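Local coordinates for protein choline dehydrogenase and related flavoproteins (Aspergillus oryzae, PDB 3Q9T) that oxidises formate as a flavin-dependent formate oxidase of the glucose-methanol-choline oxidoreductase family, carrying 8-formyl-FAD at its catalytic site, at residues Met305-Val310 / Ala508-Gly513; His6-Ile11 / Asn30-Ile35; Ser229-Ile234 / Met276-Gly281. One frame throughout, in Å; residues are numbered along the deposited sequence.

Contact 1: residues Met305-Val310 / Ala508-Gly513; sequences MDHPGV and AFHPTG. With FAY ([(2R,3S,4R,5R)-5-(6-amino-9H-purin-9-yl)-3,4-dihydroxytetrahydrofuran-2-yl]methyl (2R,3S,4S)-5-(8-formyl-7-methyl-2,4-dioxo-3,4-dihydrobenzo[g]pteridin-10(2H)-yl)-2,3,4-trihydroxypentyl dihydrogen diphosphate), chain D.
The carbonyl oxygen M305 O is gripped twice by T512: OG1 donates to it over 2.9 Å, tilted from the carbonyl plane, and the amide T512 N adds a weak, bent bond of 2.8 Å. The T512 torsion (chi1 64°), which sets OG1 between the backbone N and the carbonyl carbon, brings the hydroxyl to this oxygen. In return M305 N donates to T512 O, so the two residues form a single antiparallel bridge of the hydrogen-bonded kind. It lies just ahead of strand 308-316 of the large mixed sheet and ties the chain entering that strand to the loop that carries F509 and H510 beside the flavin. D306 OD1 takes H307 N from above the carboxylate plane at 2.6 Å and, weakly, H510 N, while its other oxygen binds T507. H307 and H510 meet rim to rim, planes at 88°, through an ND1 to ND1 hydrogen bond of 2.8 Å. H510 also touches R553 and brings CD2 to 4.1 Å from C10 of the flavin, consistent with the His-Arg pair of the catalytic site. One face of the F509 ring receives the flavin methyl C7M, with CD1 nearest at 3.5 Å.

Contact 2: residues His6-Ile11 / Asn30-Ile35; sequences HFDFVI and NVTVLI
L34 and F7 meet through a CH-pi contact: CB of L34 stands over the centre of the F7 ring, 3.5 Å from its centroid and 12° off the normal. Beyond CB, the L34 chain runs along the same aromatic ring. CG comes to 4.2 Å from F7 CE2, and the branches then part, CD1 approaching the far end of the ring at CZ, whereas CD2 lies 3.9 Å from V10 CG1 and as near to F7 CE2. With CG anti to the backbone N (chi1 164°), L34 lies beside V10, the two side chains pointing the same way. T222 and V224 of strand 221-224 also touch L34.

Strands 9-12 and 33-36 are parallel neighbours joined by helix 16-25, the beta-alpha-beta unit that opens the Rossmann-type FAD-binding fold. F9 pairs with V33, V10 with L34 and I11 with I35; L34 N binds F9 O, and L34 O accepts from I11 N. On the face holding F9, I11, V33 and I35, the CG1 methyl of V31 approaches the F9 ring in its plane, at the edge, and I11 CD1 touches V33 CG1 at 3.8 Å. F9, I11 and I35 of that face also reach helix 16-25.

At the corner around D8, where the chain leaves strand 6-7 for another sheet, a side chain enters the ladder. D8 N donates to T32 OG1 over 2.9 Å, nearly straight at 171°, and F9 N follows with a bond to T32 O. The polar bonds thus lie between the backbones, with the one threonine hydroxyl at the turn, while the flanking faces are largely hydrocarbon; directionality comes from the amides and cohesion from apolar contact.

Contact 3: residues Ser229-Ile234 / Met276-Gly281; sequences SKRLII and MLSGIG. With FAY ([(2R,3S,4R,5R)-5-(6-amino-9H-purin-9-yl)-3,4-dihydroxytetrahydrofuran-2-yl]methyl (2R,3S,4S)-5-(8-formyl-7-methyl-2,4-dioxo-3,4-dihydrobenzo[g]pteridin-10(2H)-yl)-2,3,4-trihydroxypentyl dihydrogen diphosphate), chain D.
A serine hydroxyl from a helix end takes the place of a strand partner here: S278 OG accepts the backbone N-H of L232 over a short 2.6 Å, at 162°. The receiving strand, 227-235, is an outer strand of a four-stranded mixed sheet and carries a classic beta bulge, K230 and R231 both facing T245. The serine follows helix 267-277, which ends in a Schellman motif: G279, with positive phi, donates N to M276 O at 3.0 Å.

S278 OG lies anti to its own carbonyl carbon (chi1 -61°), and from there it also hydrogen-bonds L274 O in the preceding turn. The hydroxyl therefore links helix end to strand, accepting from the strand amide and bonding a carbonyl of the helix. Packing around it is close, with L232 CB only 3.2 Å from OG, and the aliphatic R231 CG comes to 3.5 Å from the same oxygen.

A water reinforces the join, donating to S278 O at 2.9 Å and, weakly, to L232 O. Further along, I234 reaches toward I280, their CD1 methyls only loosely apposed. The amine of K230 forms a salt bridge with E253. Near the start of the strand the backbone holds the cofactor's adenine: S229 N donates to N1A of FAY over 2.9 Å, almost perfectly straight at 176°.

Overall arrangement
From the N terminus the contacts close one after another, with none nested in or crossing another. Contact 2 closes first, over a short beta-alpha-beta connection. Contact 3 follows, closing a span about half of which is strand and which runs into helix 267-277. Contact 1 comes last and spans nearly two hundred residues, tying the approach to strand 308-316 to the loop after strand 506-507. Contacts 2 and 3 reach the same four-stranded mixed sheet at its two outer strands, 6-7 and 227-235, their centres about 19 Å apart. Contacts 1 and 3, with centres about 26 Å apart, meet the two ends of one cofactor, flavin and adenine respectively.

Contact 1: residues Met305-Val310 / Ala508-Gly513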
loop_
_atom_site.group_PDB
_atom_site.type_symbol
_atom_site.label_atom_id
_atom_site.label_comp_id
_atom_site.label_asym_id
_atom_site.label_seq_id
_atom_site.Cartn_x
_atom_site.Cartn_y
_atom_site.Cartn_z
ATOM N N MET A 305 5.516 2.078 -18.840
ATOM C CA MET A 305 4.070 2.140 -19.093
ATOM C C MET A 305 3.442 0.753 -19.020
ATOM O O MET A 305 3.976 -0.216 -19.579
ATOM C CB MET A 305 3.763 2.775 -20.452
ATOM C CG MET A 305 2.331 3.269 -20.576
ATOM S SD MET A 305 2.064 4.853 -19.725
ATOM C CE MET A 305 0.287 4.965 -19.899
ATOM N N ASP A 306 2.315 0.664 -18.319
ATOM C CA ASP A 306 1.639 -0.610 -18.106
ATOM C C ASP A 306 0.136 -0.359 -18.263
ATOM O O ASP A 306 -0.294 0.796 -18.356
ATOM C CB ASP A 306 1.982 -1.129 -16.707
ATOM C CG ASP A 306 1.547 -2.589 -16.466
ATOM O OD1 ASP A 306 1.029 -3.245 -17.378
ATOM O OD2 ASP A 306 1.745 -3.084 -15.339
ATOM N N HIS A 307 -0.657 -1.427 -18.298
ATOM C CA HIS A 307 -2.115 -1.295 -18.331
ATOM C C HIS A 307 -2.683 -1.450 -16.923
ATOM O O HIS A 307 -2.421 -2.463 -16.276
ATOM C CB HIS A 307 -2.732 -2.413 -19.163
ATOM C CG HIS A 307 -2.472 -2.316 -20.635
ATOM N ND1 HIS A 307 -2.192 -3.422 -21.404
ATOM C CD2 HIS A 307 -2.483 -1.260 -21.482
ATOM C CE1 HIS A 307 -2.030 -3.052 -22.662
ATOM N NE2 HIS A 307 -2.209 -1.746 -22.737
ATOM N N PRO A 308 -3.500 -0.487 -16.458
ATOM C CA PRO A 308 -4.141 -0.726 -15.159
ATOM C C PRO A 308 -5.345 -1.631 -15.391
ATOM O O PRO A 308 -5.924 -1.581 -16.474
ATOM C CB PRO A 308 -4.600 0.669 -14.739
ATOM C CG PRO A 308 -4.909 1.349 -16.047
ATOM C CD PRO A 308 -4.018 0.731 -17.110
ATOM N N GLY A 309 -5.681 -2.471 -14.417
ATOM C CA GLY A 309 -6.806 -3.367 -14.541
ATOM C C GLY A 309 -7.616 -3.255 -13.267
ATOM O O GLY A 309 -7.038 -3.187 -12.185
ATOM N N VAL A 310 -8.940 -3.176 -13.390
ATOM C CA VAL A 310 -9.802 -3.399 -12.236
ATOM C C VAL A 310 -10.638 -4.660 -12.449
ATOM O O VAL A 310 -11.668 -4.629 -13.113
ATOM C CB VAL A 310 -10.711 -2.184 -11.916
ATOM C CG1 VAL A 310 -11.716 -2.542 -10.815
ATOM C CG2 VAL A 310 -9.864 -0.987 -11.511
ATOM N N ALA A 508 -2.209 -5.118 -15.068
ATOM C CA ALA A 508 -2.730 -6.176 -15.931
ATOM C C ALA A 508 -1.575 -7.054 -16.434
ATOM O O ALA A 508 -1.758 -7.878 -17.317
ATOM C CB ALA A 508 -3.523 -5.583 -17.090
ATOM N N PHE A 509 -0.388 -6.851 -15.856
ATOM C CA PHE A 509 0.820 -7.649 -16.143
ATOM C C PHE A 509 1.512 -7.329 -17.479
ATOM O O PHE A 509 2.198 -8.184 -18.031
ATOM C CB PHE A 509 0.539 -9.158 -16.033
ATOM C CG PHE A 509 -0.078 -9.571 -14.710
ATOM C CD1 PHE A 509 0.668 -9.546 -13.539
ATOM C CD2 PHE A 509 -1.396 -9.993 -14.643
ATOM C CE1 PHE A 509 0.115 -9.927 -12.320
ATOM C CE2 PHE A 509 -1.955 -10.377 -13.426
ATOM C CZ PHE A 509 -1.195 -10.352 -12.269
ATOM N N HIS A 510 1.369 -6.094 -17.970
ATOM C CA HIS A 510 1.977 -5.698 -19.249
ATOM C C HIS A 510 2.952 -4.518 -19.186
ATOM O O HIS A 510 2.891 -3.635 -20.038
ATOM C CB HIS A 510 0.882 -5.361 -20.282
ATOM C CG HIS A 510 -0.245 -6.345 -20.306
ATOM N ND1 HIS A 510 -1.546 -5.981 -20.582
ATOM C CD2 HIS A 510 -0.268 -7.680 -20.075
ATOM C CE1 HIS A 510 -2.323 -7.046 -20.506
ATOM N NE2 HIS A 510 -1.572 -8.091 -20.205
ATOM N N PRO A 511 3.874 -4.494 -18.208
ATOM C CA PRO A 511 4.812 -3.354 -18.186
ATOM C C PRO A 511 5.750 -3.278 -19.421
ATOM O O PRO A 511 6.152 -4.312 -19.960
ATOM C CB PRO A 511 5.629 -3.609 -16.915
ATOM C CG PRO A 511 5.560 -5.098 -16.740
ATOM C CD PRO A 511 4.172 -5.475 -17.156
ATOM N N THR A 512 6.110 -2.056 -19.819
ATOM C CA THR A 512 6.929 -1.793 -21.002
ATOM C C THR A 512 7.702 -0.475 -20.857
ATOM O O THR A 512 7.485 0.275 -19.902
ATOM C CB THR A 512 6.052 -1.637 -22.278
ATOM O OG1 THR A 512 5.200 -0.486 -22.139
ATOM C CG2 THR A 512 5.199 -2.885 -22.544
ATOM N N GLY A 513 8.620 -0.212 -21.790
ATOM C CA GLY A 513 9.054 1.147 -22.070
ATOM C C GLY A 513 10.345 1.678 -21.485
ATOM O O GLY A 513 10.802 2.760 -21.868
HETATM P P FAY D . 10.346 -10.170 -21.579
HETATM N N1 FAY D . 1.073 -11.191 -21.982
HETATM C C2 FAY D . 0.206 -11.793 -22.891
HETATM O O2 FAY D . 0.347 -11.604 -24.093
HETATM N N3 FAY D . -0.477 -12.933 -22.524
HETATM C C4 FAY D . -0.765 -13.129 -21.196
HETATM O O4 FAY D . -1.881 -13.606 -20.916
HETATM N N5 FAY D . -0.158 -12.713 -18.926
HETATM C C6 FAY D . 0.698 -12.791 -16.740
HETATM C C7 FAY D . 1.707 -12.561 -15.821
HETATM C C8 FAY D . 2.871 -11.901 -16.227
HETATM O O8 FAY D . 5.098 -11.455 -15.650
HETATM C C9 FAY D . 3.053 -11.594 -17.583
HETATM P PA FAY D . 10.885 -11.738 -19.286
HETATM C "C1'" FAY D . 3.388 -10.636 -20.341
HETATM C C10 FAY D . 1.014 -11.523 -20.649
HETATM N N10 FAY D . 2.095 -11.255 -19.804
HETATM N N1A FAY D . 20.197 -11.928 -13.555
HETATM O O1A FAY D . 10.504 -11.542 -17.857
HETATM C C1B FAY D . 15.831 -12.941 -16.291
HETATM O O1P FAY D . 11.246 -10.970 -22.490
HETATM C "C2'" FAY D . 4.323 -11.699 -20.961
HETATM O "O2'" FAY D . 4.354 -12.779 -20.098
HETATM C C2A FAY D . 19.941 -13.020 -14.363
HETATM O O2A FAY D . 10.052 -12.756 -20.005
HETATM C C2B FAY D . 14.468 -13.318 -15.740
HETATM O O2B FAY D . 14.511 -14.411 -14.841
HETATM O O2P FAY D . 10.431 -8.687 -21.893
HETATM C "C3'" FAY D . 5.783 -11.370 -21.416
HETATM O "O3'" FAY D . 6.756 -12.374 -21.135
HETATM N N3A FAY D . 18.727 -13.141 -15.019
HETATM C C3B FAY D . 13.724 -13.680 -17.007
HETATM O O3B FAY D . 14.042 -15.007 -17.349
HETATM O O3P FAY D . 10.827 -10.341 -20.050
HETATM C "C4'" FAY D . 6.340 -10.059 -20.921
HETATM O "O4'" FAY D . 5.348 -9.081 -21.217
HETATM C C4A FAY D . 17.785 -12.174 -14.871
HETATM C C4B FAY D . 14.350 -12.794 -18.056
HETATM O O4B FAY D . 15.550 -12.283 -17.501
HETATM C C4X FAY D . -0.009 -12.406 -20.255
HETATM C "C5'" FAY D . 7.694 -9.743 -21.601
HETATM O "O5'" FAY D . 8.786 -10.674 -21.579
HETATM C C5A FAY D . 18.029 -11.062 -14.070
HETATM C C5B FAY D . 13.413 -11.674 -18.465
HETATM O O5B FAY D . 12.439 -12.218 -19.321
HETATM C C5X FAY D . 0.799 -12.284 -18.032
HETATM C C6A FAY D . 19.243 -10.936 -13.399
HETATM N N6A FAY D . 19.439 -9.918 -12.550
HETATM N N7A FAY D . 16.935 -10.273 -14.112
HETATM C C7M FAY D . 1.428 -12.865 -14.368
HETATM C C8A FAY D . 16.013 -10.839 -14.919
HETATM C C8M FAY D . 4.064 -12.015 -15.358
HETATM C C9A FAY D . 2.006 -11.733 -18.492
HETATM N N9A FAY D . 16.523 -12.014 -15.388
#

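Contact 2: residues His6-Ile11 / Asn30-Ile35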
loop_
_atom_site.group_PDB
_atom_site.type_symbol
_atom_site.label_atom_id
_atom_site.label_comp_id
_atom_site.label_asym_id
_atom_site.label_seq_id
_atom_site.Cartn_x
_atom_site.Cartn_y
_atom_site.Cartn_z
ATOM N N HIS A 6 34.338 -17.440 -24.094
ATOM C CA HIS A 6 33.902 -16.538 -25.157
ATOM C C HIS A 6 32.798 -17.200 -25.987
ATOM O O HIS A 6 32.813 -18.405 -26.210
ATOM C CB HIS A 6 35.077 -16.188 -26.078
ATOM C CG HIS A 6 36.016 -15.176 -25.509
ATOM N ND1 HIS A 6 36.312 -13.992 -26.155
ATOM C CD2 HIS A 6 36.728 -15.166 -24.355
ATOM C CE1 HIS A 6 37.152 -13.290 -25.414
ATOM N NE2 HIS A 6 37.420 -13.981 -24.319
ATOM N N PHE A 7 31.839 -16.405 -26.442
ATOM C CA PHE A 7 30.804 -16.900 -27.330
ATOM C C PHE A 7 30.570 -15.807 -28.346
ATOM O O PHE A 7 30.804 -14.640 -28.036
ATOM C CB PHE A 7 29.515 -17.181 -26.557
ATOM C CG PHE A 7 29.678 -18.179 -25.443
ATOM C CD1 PHE A 7 29.299 -19.499 -25.617
ATOM C CD2 PHE A 7 30.199 -17.793 -24.216
ATOM C CE1 PHE A 7 29.447 -20.435 -24.586
ATOM C CE2 PHE A 7 30.350 -18.716 -23.185
ATOM C CZ PHE A 7 29.971 -20.040 -23.375
ATOM N N ASP A 8 30.131 -16.168 -29.554
ATOM C CA ASP A 8 29.733 -15.163 -30.546
ATOM C C ASP A 8 28.687 -14.200 -29.984
ATOM O O ASP A 8 28.811 -12.971 -30.122
ATOM C CB ASP A 8 29.181 -15.820 -31.817
ATOM C CG ASP A 8 30.277 -16.229 -32.799
ATOM O OD1 ASP A 8 31.461 -15.949 -32.535
ATOM O OD2 ASP A 8 29.943 -16.816 -33.850
ATOM N N PHE A 9 27.648 -14.758 -29.368
ATOM C CA PHE A 9 26.563 -13.938 -28.828
ATOM C C PHE A 9 26.210 -14.352 -27.418
ATOM O O PHE A 9 26.051 -15.547 -27.125
ATOM C CB PHE A 9 25.312 -14.019 -29.702
ATOM C CG PHE A 9 25.509 -13.471 -31.077
ATOM C CD1 PHE A 9 25.606 -12.106 -31.282
ATOM C CD2 PHE A 9 25.602 -14.321 -32.169
ATOM C CE1 PHE A 9 25.783 -11.603 -32.548
ATOM C CE2 PHE A 9 25.787 -13.823 -33.446
ATOM C CZ PHE A 9 25.884 -12.466 -33.639
ATOM N N VAL A 10 26.076 -13.354 -26.550
ATOM C CA VAL A 10 25.637 -13.603 -25.177
ATOM C C VAL A 10 24.257 -12.988 -24.986
ATOM O O VAL A 10 24.075 -11.799 -25.222
ATOM C CB VAL A 10 26.619 -13.010 -24.156
ATOM C CG1 VAL A 10 26.074 -13.130 -22.754
ATOM C CG2 VAL A 10 28.002 -13.694 -24.267
ATOM N N ILE A 11 23.277 -13.801 -24.602
ATOM C CA ILE A 11 21.975 -13.260 -24.202
ATOM C C ILE A 11 21.885 -13.213 -22.670
ATOM O O ILE A 11 22.068 -14.228 -21.984
ATOM C CB ILE A 11 20.787 -14.051 -24.776
ATOM C CG1 ILE A 11 20.585 -13.755 -26.272
ATOM C CG2 ILE A 11 19.490 -13.702 -24.026
ATOM C CD1 ILE A 11 21.650 -14.310 -27.155
ATOM N N ASN A 30 26.846 -23.326 -36.446
ATOM C CA ASN A 30 28.216 -22.944 -36.146
ATOM C C ASN A 30 28.370 -21.730 -35.230
ATOM O O ASN A 30 29.456 -21.460 -34.724
ATOM C CB ASN A 30 28.968 -22.683 -37.440
ATOM C CG ASN A 30 28.999 -23.892 -38.339
ATOM O OD1 ASN A 30 29.549 -24.937 -37.982
ATOM N ND2 ASN A 30 28.400 -23.762 -39.511
ATOM N N VAL A 31 27.296 -20.980 -35.042
ATOM C CA VAL A 31 27.377 -19.785 -34.216
ATOM C C VAL A 31 27.242 -20.190 -32.747
ATOM O O VAL A 31 26.327 -20.923 -32.388
ATOM C CB VAL A 31 26.315 -18.752 -34.642
ATOM C CG1 VAL A 31 26.245 -17.620 -33.646
ATOM C CG2 VAL A 31 26.625 -18.232 -36.061
ATOM N N THR A 32 28.175 -19.760 -31.907
ATOM C CA THR A 32 28.089 -20.072 -30.474
ATOM C C THR A 32 27.270 -19.036 -29.725
ATOM O O THR A 32 27.521 -17.834 -29.833
ATOM C CB THR A 32 29.465 -20.140 -29.799
ATOM O OG1 THR A 32 30.252 -19.010 -30.209
ATOM C CG2 THR A 32 30.178 -21.437 -30.153
ATOM N N VAL A 33 26.310 -19.511 -28.943
ATOM C CA VAL A 33 25.419 -18.632 -28.195
ATOM C C VAL A 33 25.407 -19.039 -26.721
ATOM O O VAL A 33 25.244 -20.231 -26.378
ATOM C CB VAL A 33 23.960 -18.699 -28.755
ATOM C CG1 VAL A 33 23.036 -17.675 -28.067
ATOM C CG2 VAL A 33 23.942 -18.499 -30.265
ATOM N N LEU A 34 25.581 -18.049 -25.851
ATOM C CA LEU A 34 25.440 -18.271 -24.413
ATOM C C LEU A 34 24.179 -17.586 -23.907
ATOM O O LEU A 34 23.907 -16.453 -24.281
ATOM C CB LEU A 34 26.649 -17.722 -23.644
ATOM C CG LEU A 34 26.465 -17.542 -22.127
ATOM C CD1 LEU A 34 26.512 -18.889 -21.402
ATOM C CD2 LEU A 34 27.518 -16.602 -21.565
ATOM N N ILE A 35 23.414 -18.282 -23.064
ATOM C CA ILE A 35 22.328 -17.659 -22.310
ATOM C C ILE A 35 22.570 -17.714 -20.792
ATOM O O ILE A 35 22.648 -18.790 -20.218
ATOM C CB ILE A 35 20.967 -18.335 -22.589
ATOM C CG1 ILE A 35 20.708 -18.418 -24.094
ATOM C CG2 ILE A 35 19.848 -17.568 -21.888
ATOM C CD1 ILE A 35 19.574 -19.354 -24.470
#

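Contact 3: residues Ser229-Ile234 / Met276-Gly281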
loop_
_atom_site.group_PDB
_atom_site.type_symbol
_atom_site.label_atom_id
_atom_site.label_comp_id
_atom_site.label_asym_id
_atom_site.label_seq_id
_atom_site.Cartn_x
_atom_site.Cartn_y
_atom_site.Cartn_z
ATOM N N SER A 229 22.970 -11.750 -12.646
ATOM C CA SER A 229 23.812 -10.726 -13.270
ATOM C C SER A 229 24.279 -9.682 -12.264
ATOM O O SER A 229 23.496 -9.184 -11.433
ATOM C CB SER A 229 23.083 -10.040 -14.430
ATOM O OG SER A 229 21.945 -9.325 -13.963
ATOM N N LYS A 230 25.564 -9.361 -12.337
ATOM C CA LYS A 230 26.117 -8.297 -11.532
ATOM C C LYS A 230 26.220 -7.020 -12.341
ATOM O O LYS A 230 25.861 -5.952 -11.858
ATOM C CB LYS A 230 27.498 -8.679 -11.015
ATOM C CG LYS A 230 28.161 -7.556 -10.273
ATOM C CD LYS A 230 29.609 -7.894 -9.963
ATOM C CE LYS A 230 30.380 -6.647 -9.562
ATOM N NZ LYS A 230 31.817 -6.972 -9.297
ATOM N N ARG A 231 26.705 -7.133 -13.576
ATOM C CA ARG A 231 27.070 -5.951 -14.361
ATOM C C ARG A 231 27.375 -6.311 -15.812
ATOM O O ARG A 231 27.829 -7.410 -16.097
ATOM C CB ARG A 231 28.320 -5.316 -13.760
ATOM C CG ARG A 231 28.630 -3.914 -14.232
ATOM C CD ARG A 231 29.973 -3.481 -13.653
ATOM N NE ARG A 231 29.907 -3.322 -12.203
ATOM C CZ ARG A 231 30.966 -3.324 -11.399
ATOM N NH1 ARG A 231 32.181 -3.502 -11.904
ATOM N NH2 ARG A 231 30.806 -3.170 -10.089
ATOM N N LEU A 232 27.127 -5.387 -16.735
ATOM C CA LEU A 232 27.600 -5.557 -18.101
ATOM C C LEU A 232 29.072 -5.149 -18.090
ATOM O O LEU A 232 29.443 -4.212 -17.383
ATOM C CB LEU A 232 26.811 -4.670 -19.061
ATOM C CG LEU A 232 25.750 -5.214 -20.035
ATOM C CD1 LEU A 232 25.316 -6.654 -19.766
ATOM C CD2 LEU A 232 24.555 -4.274 -20.033
ATOM N N ILE A 233 29.909 -5.859 -18.850
ATOM C CA ILE A 233 31.332 -5.508 -18.979
ATOM C C ILE A 233 31.525 -4.503 -20.119
ATOM O O ILE A 233 31.373 -4.839 -21.310
ATOM C CB ILE A 233 32.216 -6.762 -19.215
ATOM C CG1 ILE A 233 31.967 -7.811 -18.122
ATOM C CG2 ILE A 233 33.709 -6.384 -19.278
ATOM C CD1 ILE A 233 32.996 -8.978 -18.115
ATOM N N ILE A 234 31.857 -3.271 -19.746
ATOM C CA ILE A 234 31.951 -2.172 -20.690
ATOM C C ILE A 234 33.382 -1.640 -20.769
ATOM O O ILE A 234 33.961 -1.246 -19.759
ATOM C CB ILE A 234 31.048 -0.990 -20.274
ATOM C CG1 ILE A 234 29.613 -1.451 -20.050
ATOM C CG2 ILE A 234 31.099 0.115 -21.321
ATOM C CD1 ILE A 234 28.904 -1.834 -21.321
ATOM N N MET A 276 21.911 0.584 -15.637
ATOM C CA MET A 276 22.367 1.587 -14.682
ATOM C C MET A 276 23.566 1.119 -13.860
ATOM O O MET A 276 24.513 1.862 -13.702
ATOM C CB MET A 276 21.227 2.076 -13.808
ATOM C CG MET A 276 20.225 2.893 -14.602
ATOM S SD MET A 276 18.908 3.620 -13.611
ATOM C CE MET A 276 17.895 2.196 -13.230
ATOM N N LEU A 277 23.533 -0.117 -13.377
ATOM C CA LEU A 277 24.640 -0.675 -12.612
ATOM C C LEU A 277 25.901 -0.748 -13.454
ATOM O O LEU A 277 26.997 -0.852 -12.926
ATOM C CB LEU A 277 24.289 -2.081 -12.108
ATOM C CG LEU A 277 23.217 -2.166 -11.007
ATOM C CD1 LEU A 277 22.989 -3.596 -10.569
ATOM C CD2 LEU A 277 23.600 -1.306 -9.821
ATOM N N SER A 278 25.729 -0.701 -14.772
ATOM C CA SER A 278 26.832 -0.846 -15.703
ATOM C C SER A 278 27.323 0.506 -16.192
ATOM O O SER A 278 28.187 0.578 -17.062
ATOM C CB SER A 278 26.414 -1.705 -16.892
ATOM O OG SER A 278 26.031 -2.996 -16.467
ATOM N N GLY A 279 26.759 1.577 -15.640
ATOM C CA GLY A 279 27.178 2.919 -15.990
ATOM C C GLY A 279 26.394 3.582 -17.109
ATOM O O GLY A 279 26.833 4.585 -17.666
ATOM N N ILE A 280 25.230 3.042 -17.438
ATOM C CA ILE A 280 24.432 3.628 -18.510
ATOM C C ILE A 280 23.061 4.004 -17.985
ATOM O O ILE A 280 22.247 3.133 -17.712
ATOM C CB ILE A 280 24.241 2.645 -19.684
ATOM C CG1 ILE A 280 25.593 2.133 -20.187
ATOM C CG2 ILE A 280 23.453 3.321 -20.806
ATOM C CD1 ILE A 280 25.519 0.781 -20.842
ATOM N N GLY A 281 22.805 5.299 -17.861
ATOM C CA GLY A 281 21.542 5.784 -17.340
ATOM C C GLY A 281 21.635 7.249 -16.981
ATOM O O GLY A 281 22.575 7.938 -17.389
HETATM P P FAY D . 10.346 -10.170 -21.579
HETATM N N1 FAY D . 1.073 -11.191 -21.982
HETATM C C2 FAY D . 0.206 -11.793 -22.891
HETATM O O2 FAY D . 0.347 -11.604 -24.093
HETATM N N3 FAY D . -0.477 -12.933 -22.524
HETATM C C4 FAY D . -0.765 -13.129 -21.196
HETATM O O4 FAY D . -1.881 -13.606 -20.916
HETATM N N5 FAY D . -0.158 -12.713 -18.926
HETATM C C6 FAY D . 0.698 -12.791 -16.740
HETATM C C7 FAY D . 1.707 -12.561 -15.821
HETATM C C8 FAY D . 2.871 -11.901 -16.227
HETATM O O8 FAY D . 5.098 -11.455 -15.650
HETATM C C9 FAY D . 3.053 -11.594 -17.583
HETATM P PA FAY D . 10.885 -11.738 -19.286
HETATM C "C1'" FAY D . 3.388 -10.636 -20.341
HETATM C C10 FAY D . 1.014 -11.523 -20.649
HETATM N N10 FAY D . 2.095 -11.255 -19.804
HETATM N N1A FAY D . 20.197 -11.928 -13.555
HETATM O O1A FAY D . 10.504 -11.542 -17.857
HETATM C C1B FAY D . 15.831 -12.941 -16.291
HETATM O O1P FAY D . 11.246 -10.970 -22.490
HETATM C "C2'" FAY D . 4.323 -11.699 -20.961
HETATM O "O2'" FAY D . 4.354 -12.779 -20.098
HETATM C C2A FAY D . 19.941 -13.020 -14.363
HETATM O O2A FAY D . 10.052 -12.756 -20.005
HETATM C C2B FAY D . 14.468 -13.318 -15.740
HETATM O O2B FAY D . 14.511 -14.411 -14.841
HETATM O O2P FAY D . 10.431 -8.687 -21.893
HETATM C "C3'" FAY D . 5.783 -11.370 -21.416
HETATM O "O3'" FAY D . 6.756 -12.374 -21.135
HETATM N N3A FAY D . 18.727 -13.141 -15.019
HETATM C C3B FAY D . 13.724 -13.680 -17.007
HETATM O O3B FAY D . 14.042 -15.007 -17.349
HETATM O O3P FAY D . 10.827 -10.341 -20.050
HETATM C "C4'" FAY D . 6.340 -10.059 -20.921
HETATM O "O4'" FAY D . 5.348 -9.081 -21.217
HETATM C C4A FAY D . 17.785 -12.174 -14.871
HETATM C C4B FAY D . 14.350 -12.794 -18.056
HETATM O O4B FAY D . 15.550 -12.283 -17.501
HETATM C C4X FAY D . -0.009 -12.406 -20.255
HETATM C "C5'" FAY D . 7.694 -9.743 -21.601
HETATM O "O5'" FAY D . 8.786 -10.674 -21.579
HETATM C C5A FAY D . 18.029 -11.062 -14.070
HETATM C C5B FAY D . 13.413 -11.674 -18.465
HETATM O O5B FAY D . 12.439 -12.218 -19.321
HETATM C C5X FAY D . 0.799 -12.284 -18.032
HETATM C C6A FAY D . 19.243 -10.936 -13.399
HETATM N N6A FAY D . 19.439 -9.918 -12.550
HETATM N N7A FAY D . 16.935 -10.273 -14.112
HETATM C C7M FAY D . 1.428 -12.865 -14.368
HETATM C C8A FAY D . 16.013 -10.839 -14.919
HETATM C C8M FAY D . 4.064 -12.015 -15.358
HETATM C C9A FAY D . 2.006 -11.733 -18.492
HETATM N N9A FAY D . 16.523 -12.014 -15.388
HETATM O O HOH W 1 30.358 -1.142 -16.321
#